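Local coordinates for phosphate ABC transporter, phosphate-binding protein (Clostridium perfringens, PDB 4Q8R), which probably binds phosphate with high affinity outside the cell and delivers it to an ABC-type importer, as periplasmic phosphate-binding proteins do, at residues K100-G105 and I120-R125; L94-I99 and V185-V190. All coordinates share one frame; numbering follows the deposited sequence.

Contact 1 of 2, residues K100-G105 and I120-R125; sequences KDIYTG and IVVVSR. With PO4 (phosphate ion), chain B.
In one lobe of this periplasmic-binding-protein fold, the last turn of helix 96-103 packs on strand 121-125 through Ile102 and Tyr103, and the same strand leads on to the phosphate site. Methyl CG1 of Val122 sits over one face of the Tyr103 ring, 3.7 Å from the centroid and 24° off the ring normal, a CH-pi contact displaced toward the rim at CE2 and CD2. CG1 can reach the ring because it stands anti to the backbone N of Val122 (chi1 178°), while Val122 CG2 turns to Ile102 CG2 at 3.8 Å. Ile102 CG2 also meets Ile120 CG2 at 3.9 Å, the two side chains crossing at about a right angle.

Tyr103 OH donates to Val123 O over 2.7 Å, with the donor tilted 29° from the carbonyl plane; this bond and the methyl on the face restrain the ring, which Phe135 also meets edge-to-face. Ser124 OG lies in plane at the ring edge and is hydrogen-bonded to Ser150 OG. Beyond the packing, the bound phosphate, also hydrogen-bonded by the hydroxyls of Ser11, Thr12, Ser13, Ser41, Ser129 and Thr131, takes a nearly straight bond from Arg125 NH2 to O2 (2.8 Å) and a weak one from Arg125 NH1 to O3 (2.9 Å).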
loop_
_atom_site.group_PDB
_atom_site.type_symbol
_atom_site.label_atom_id
_atom_site.label_comp_id
_atom_site.label_asym_id
_atom_site.label_seq_id
_atom_site.Cartn_x
_atom_site.Cartn_y
_atom_site.Cartn_z
ATOM N N LYS A 100 17.292 -4.156 2.444
ATOM C CA LYS A 100 17.349 -4.446 3.888
ATOM C C LYS A 100 18.494 -3.653 4.485
ATOM O O LYS A 100 18.344 -3.047 5.555
ATOM C CB LYS A 100 17.542 -5.894 4.163
ATOM C CG LYS A 100 17.472 -6.330 5.659
ATOM C CD LYS A 100 17.703 -7.812 5.802
ATOM C CE LYS A 100 18.089 -8.121 7.211
ATOM N NZ LYS A 100 18.086 -9.566 7.470
ATOM N N ASP A 101 19.658 -3.717 3.866
ATOM C CA ASP A 101 20.837 -2.984 4.362
ATOM C C ASP A 101 20.622 -1.500 4.459
ATOM O O ASP A 101 21.084 -0.864 5.418
ATOM C CB ASP A 101 22.031 -3.238 3.440
ATOM C CG ASP A 101 22.606 -4.613 3.566
ATOM O OD1 ASP A 101 22.210 -5.431 4.459
ATOM O OD2 ASP A 101 23.541 -4.899 2.795
ATOM N N ILE A 102 19.909 -0.896 3.514
ATOM C CA ILE A 102 19.535 0.486 3.627
ATOM C C ILE A 102 18.612 0.747 4.812
ATOM O O ILE A 102 18.844 1.659 5.632
ATOM C CB ILE A 102 18.823 0.980 2.323
ATOM C CG1 ILE A 102 19.812 0.891 1.113
ATOM C CG2 ILE A 102 18.303 2.392 2.446
ATOM C CD1 ILE A 102 19.039 0.938 -0.175
ATOM N N TYR A 103 17.563 -0.034 4.926
ATOM C CA TYR A 103 16.534 0.229 5.950
ATOM C C TYR A 103 17.017 -0.101 7.362
ATOM O O TYR A 103 16.476 0.432 8.320
ATOM C CB TYR A 103 15.206 -0.430 5.581
ATOM C CG TYR A 103 14.403 0.507 4.744
ATOM C CD1 TYR A 103 14.641 0.591 3.335
ATOM C CD2 TYR A 103 13.448 1.317 5.257
ATOM C CE1 TYR A 103 13.999 1.535 2.611
ATOM C CE2 TYR A 103 12.776 2.256 4.523
ATOM C CZ TYR A 103 13.082 2.386 3.176
ATOM O OH TYR A 103 12.451 3.325 2.401
ATOM N N THR A 104 18.029 -0.914 7.506
ATOM C CA THR A 104 18.558 -1.210 8.836
ATOM C C THR A 104 19.755 -0.346 9.151
ATOM O O THR A 104 20.396 -0.540 10.188
ATOM C CB THR A 104 18.938 -2.707 8.973
ATOM O OG1 THR A 104 19.957 -3.059 8.028
ATOM C CG2 THR A 104 17.716 -3.628 8.796
ATOM N N GLY A 105 20.150 0.531 8.237
ATOM C CA GLY A 105 21.237 1.472 8.477
ATOM C C GLY A 105 22.633 0.907 8.253
ATOM O O GLY A 105 23.633 1.527 8.635
ATOM N N ILE A 120 22.014 8.672 2.278
ATOM C CA ILE A 120 20.702 8.194 1.958
ATOM C C ILE A 120 19.719 8.734 2.987
ATOM O O ILE A 120 19.997 8.655 4.198
ATOM C CB ILE A 120 20.639 6.646 1.941
ATOM C CG1 ILE A 120 21.645 6.037 0.973
ATOM C CG2 ILE A 120 19.200 6.136 1.677
ATOM C CD1 ILE A 120 21.787 4.564 1.036
ATOM N N VAL A 121 18.610 9.316 2.533
ATOM C CA VAL A 121 17.564 9.778 3.418
ATOM C C VAL A 121 16.532 8.650 3.365
ATOM O O VAL A 121 15.741 8.530 2.400
ATOM C CB VAL A 121 17.011 11.156 3.015
ATOM C CG1 VAL A 121 15.786 11.562 3.862
ATOM C CG2 VAL A 121 18.124 12.218 3.089
ATOM N N VAL A 122 16.519 7.841 4.387
ATOM C CA VAL A 122 15.621 6.677 4.493
ATOM C C VAL A 122 14.262 7.144 4.975
ATOM O O VAL A 122 14.151 7.808 6.017
ATOM C CB VAL A 122 16.197 5.582 5.446
ATOM C CG1 VAL A 122 15.255 4.430 5.567
ATOM C CG2 VAL A 122 17.540 5.103 4.997
ATOM N N VAL A 123 13.210 6.786 4.238
ATOM C CA VAL A 123 11.863 7.145 4.589
ATOM C C VAL A 123 11.023 5.897 4.810
ATOM O O VAL A 123 10.952 5.016 3.958
ATOM C CB VAL A 123 11.165 8.122 3.572
ATOM C CG1 VAL A 123 9.900 8.702 4.147
ATOM C CG2 VAL A 123 12.114 9.228 3.135
ATOM N N SER A 124 10.352 5.877 5.970
ATOM C CA SER A 124 9.461 4.805 6.378
ATOM C C SER A 124 8.093 5.391 6.612
ATOM O O SER A 124 7.922 6.621 6.789
ATOM C CB SER A 124 9.895 4.114 7.688
ATOM O OG SER A 124 11.082 3.395 7.485
ATOM N N ARG A 125 7.071 4.513 6.517
ATOM C CA ARG A 125 5.735 4.873 6.878
ATOM C C ARG A 125 5.602 4.818 8.433
ATOM O O ARG A 125 6.482 4.276 9.118
ATOM C CB ARG A 125 4.756 3.934 6.231
ATOM C CG ARG A 125 4.530 4.221 4.723
ATOM C CD ARG A 125 3.733 5.494 4.473
ATOM N NE ARG A 125 2.434 5.450 5.161
ATOM C CZ ARG A 125 1.400 4.660 4.815
ATOM N NH1 ARG A 125 1.418 4.018 3.647
ATOM N NH2 ARG A 125 0.333 4.599 5.605
HETATM P P PO4 B . -1.428 1.750 4.290
HETATM O O1 PO4 B . -2.016 0.902 5.428
HETATM O O2 PO4 B . -1.832 3.203 4.420
HETATM O O3 PO4 B . 0.075 1.524 4.188
HETATM O O4 PO4 B . -2.007 1.178 2.953
#

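Contact 2 of 2, residues L94-I99 and V185-V190; sequences LTLVQI and VKVDGV
Asp188 carries its CG anti to its own carbonyl carbon (chi1 -75°), and with chi2 close to zero this swings OD1 across to the start of helix 96-103, where Asp188 OD1 accepts from Leu96 N at 3.0 Å. The amide comes from above the carboxylate plane, 37° out of it, and the bond is moderately bent. Asp188 OD1 also lies 3.0 Å from Thr95 CA, while OD2 is turned toward the Leu96 side chain. Thr95 holds OG1 between its backbone N and carbonyl carbon, a position from which it accepts from Gln98 N. Gln98 OE1 in turn accepts from Thr95 N at 2.9 Å, in the carbonyl plane and on a lone pair. These reciprocal bonds make a capping box with Thr95 as N-cap, and Asp188 adds an acceptor for a first-turn amide; its negative charge there would probably interact favourably with the helix dipole.

Just before the helix, the chain forms a parallel beta bridge, Leu94 with Val187, by which strand 93-94 joins strand 182-187. Leu94 N donates to Lys186 O, and Asp188 N to Leu94 O at 2.9 Å, both nearly straight at 166°. Strand 182-187 then reverses in a type I' turn from Val187 to Val190, with Asp188 and Gly189 at its corners in positive phi; Asp93 OD1 receives the Gly189 amide. Val187 turns its two methyls to different helix residues: Val187 CG1 meets Leu96 CD2 at 3.9 Å, and Val187 CG2 meets Ile99 CD1 at 4.2 Å.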
loop_
_atom_site.group_PDB
_atom_site.type_symbol
_atom_site.label_atom_id
_atom_site.label_comp_id
_atom_site.label_asym_id
_atom_site.label_seq_id
_atom_site.Cartn_x
_atom_site.Cartn_y
_atom_site.Cartn_z
ATOM N N LEU A 94 17.929 -2.554 -7.243
ATOM C CA LEU A 94 18.421 -3.003 -5.939
ATOM C C LEU A 94 17.977 -4.429 -5.661
ATOM O O LEU A 94 16.852 -4.804 -6.038
ATOM C CB LEU A 94 17.898 -2.076 -4.831
ATOM C CG LEU A 94 18.406 -0.619 -4.823
ATOM C CD1 LEU A 94 17.688 0.249 -3.836
ATOM C CD2 LEU A 94 19.906 -0.622 -4.533
ATOM N N THR A 95 18.799 -5.211 -4.992
ATOM C CA THR A 95 18.399 -6.547 -4.513
ATOM C C THR A 95 17.631 -6.364 -3.169
ATOM O O THR A 95 17.756 -5.315 -2.483
ATOM C CB THR A 95 19.600 -7.430 -4.309
ATOM O OG1 THR A 95 20.385 -6.885 -3.211
ATOM C CG2 THR A 95 20.405 -7.566 -5.615
ATOM N N LEU A 96 16.838 -7.365 -2.761
ATOM C CA LEU A 96 16.136 -7.244 -1.519
ATOM C C LEU A 96 17.101 -7.043 -0.354
ATOM O O LEU A 96 16.800 -6.275 0.564
ATOM C CB LEU A 96 15.233 -8.426 -1.233
ATOM C CG LEU A 96 13.914 -8.531 -1.986
ATOM C CD1 LEU A 96 13.238 -9.818 -1.553
ATOM C CD2 LEU A 96 13.030 -7.344 -1.682
ATOM N N VAL A 97 18.229 -7.715 -0.389
ATOM C CA VAL A 97 19.203 -7.580 0.693
ATOM C C VAL A 97 19.843 -6.197 0.695
ATOM O O VAL A 97 20.147 -5.638 1.806
ATOM C CB VAL A 97 20.171 -8.723 0.752
ATOM C CG1 VAL A 97 21.200 -8.760 -0.396
ATOM C CG2 VAL A 97 20.880 -8.752 2.144
ATOM N N GLN A 98 20.097 -5.607 -0.505
ATOM C CA GLN A 98 20.529 -4.193 -0.502
ATOM C C GLN A 98 19.483 -3.313 0.173
ATOM O O GLN A 98 19.802 -2.412 0.967
ATOM C CB GLN A 98 20.812 -3.668 -1.891
ATOM C CG GLN A 98 22.106 -4.208 -2.451
ATOM C CD GLN A 98 22.301 -3.784 -3.892
ATOM O OE1 GLN A 98 21.406 -3.975 -4.685
ATOM N NE2 GLN A 98 23.474 -3.328 -4.226
ATOM N N ILE A 99 18.187 -3.553 -0.113
ATOM C CA ILE A 99 17.128 -2.747 0.459
ATOM C C ILE A 99 17.132 -2.912 2.020
ATOM O O ILE A 99 16.981 -1.943 2.753
ATOM C CB ILE A 99 15.758 -3.103 -0.172
ATOM C CG1 ILE A 99 15.787 -2.709 -1.622
ATOM C CG2 ILE A 99 14.616 -2.351 0.511
ATOM C CD1 ILE A 99 14.746 -3.409 -2.476
ATOM N N VAL A 185 12.565 1.710 -8.469
ATOM C CA VAL A 185 13.716 0.905 -8.793
ATOM C C VAL A 185 13.314 -0.492 -9.232
ATOM O O VAL A 185 12.273 -0.968 -8.832
ATOM C CB VAL A 185 14.753 0.823 -7.629
ATOM C CG1 VAL A 185 15.174 2.202 -7.167
ATOM C CG2 VAL A 185 14.201 0.039 -6.460
ATOM N N LYS A 186 14.103 -1.143 -10.085
ATOM C CA LYS A 186 13.930 -2.575 -10.301
ATOM C C LYS A 186 14.288 -3.259 -8.999
ATOM O O LYS A 186 15.155 -2.783 -8.267
ATOM C CB LYS A 186 14.830 -3.105 -11.393
ATOM C CG LYS A 186 14.460 -2.553 -12.741
ATOM C CD LYS A 186 15.457 -3.024 -13.809
ATOM C CE LYS A 186 15.166 -2.297 -15.105
ATOM N NZ LYS A 186 16.211 -2.648 -16.104
ATOM N N VAL A 187 13.636 -4.380 -8.710
ATOM C CA VAL A 187 13.983 -5.176 -7.533
ATOM C C VAL A 187 14.509 -6.509 -8.028
ATOM O O VAL A 187 13.821 -7.228 -8.764
ATOM C CB VAL A 187 12.813 -5.302 -6.556
ATOM C CG1 VAL A 187 13.209 -6.287 -5.475
ATOM C CG2 VAL A 187 12.444 -3.919 -5.985
ATOM N N ASP A 188 15.748 -6.835 -7.706
ATOM C CA ASP A 188 16.385 -8.053 -8.116
ATOM C C ASP A 188 16.329 -8.097 -9.674
ATOM O O ASP A 188 16.049 -9.138 -10.288
ATOM C CB ASP A 188 15.699 -9.320 -7.513
ATOM C CG ASP A 188 16.004 -9.578 -5.975
ATOM O OD1 ASP A 188 16.846 -8.981 -5.322
ATOM O OD2 ASP A 188 15.418 -10.498 -5.368
ATOM N N GLY A 189 16.521 -6.945 -10.304
ATOM C CA GLY A 189 16.501 -6.841 -11.771
ATOM C C GLY A 189 15.155 -6.874 -12.475
ATOM O O GLY A 189 15.113 -6.838 -13.723
ATOM N N VAL A 190 14.053 -6.861 -11.698
ATOM C CA VAL A 190 12.686 -6.928 -12.211
ATOM C C VAL A 190 11.984 -5.577 -12.090
ATOM O O VAL A 190 11.907 -4.999 -11.000
ATOM C CB VAL A 190 11.873 -7.966 -11.432
ATOM C CG1 VAL A 190 10.458 -8.049 -11.946
ATOM C CG2 VAL A 190 12.544 -9.332 -11.474
#

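Both contacts hold helix 96-103 to one mixed sheet, contact 2 at the N-terminal end and contact 1 at the C-terminal end, with centres about 14 Å apart. They touch where Ile102 CD1 of the helix lies 4.0 Å from Leu94 CD1 on the strand residue shortly before it. Along the chain the order is 94-99, 100-105, 120-125, 185-190, so contact 1 is nested in the loop that contact 2 closes. Strands 121-125 and 182-187 are not directly paired but connect through strands 169-174 and 71-86; the helix packs on 121-125 through its last turn and on 182-187 through its first. Segment 120-125 also carries the phosphate ligand Arg125, which does not itself touch 100-105.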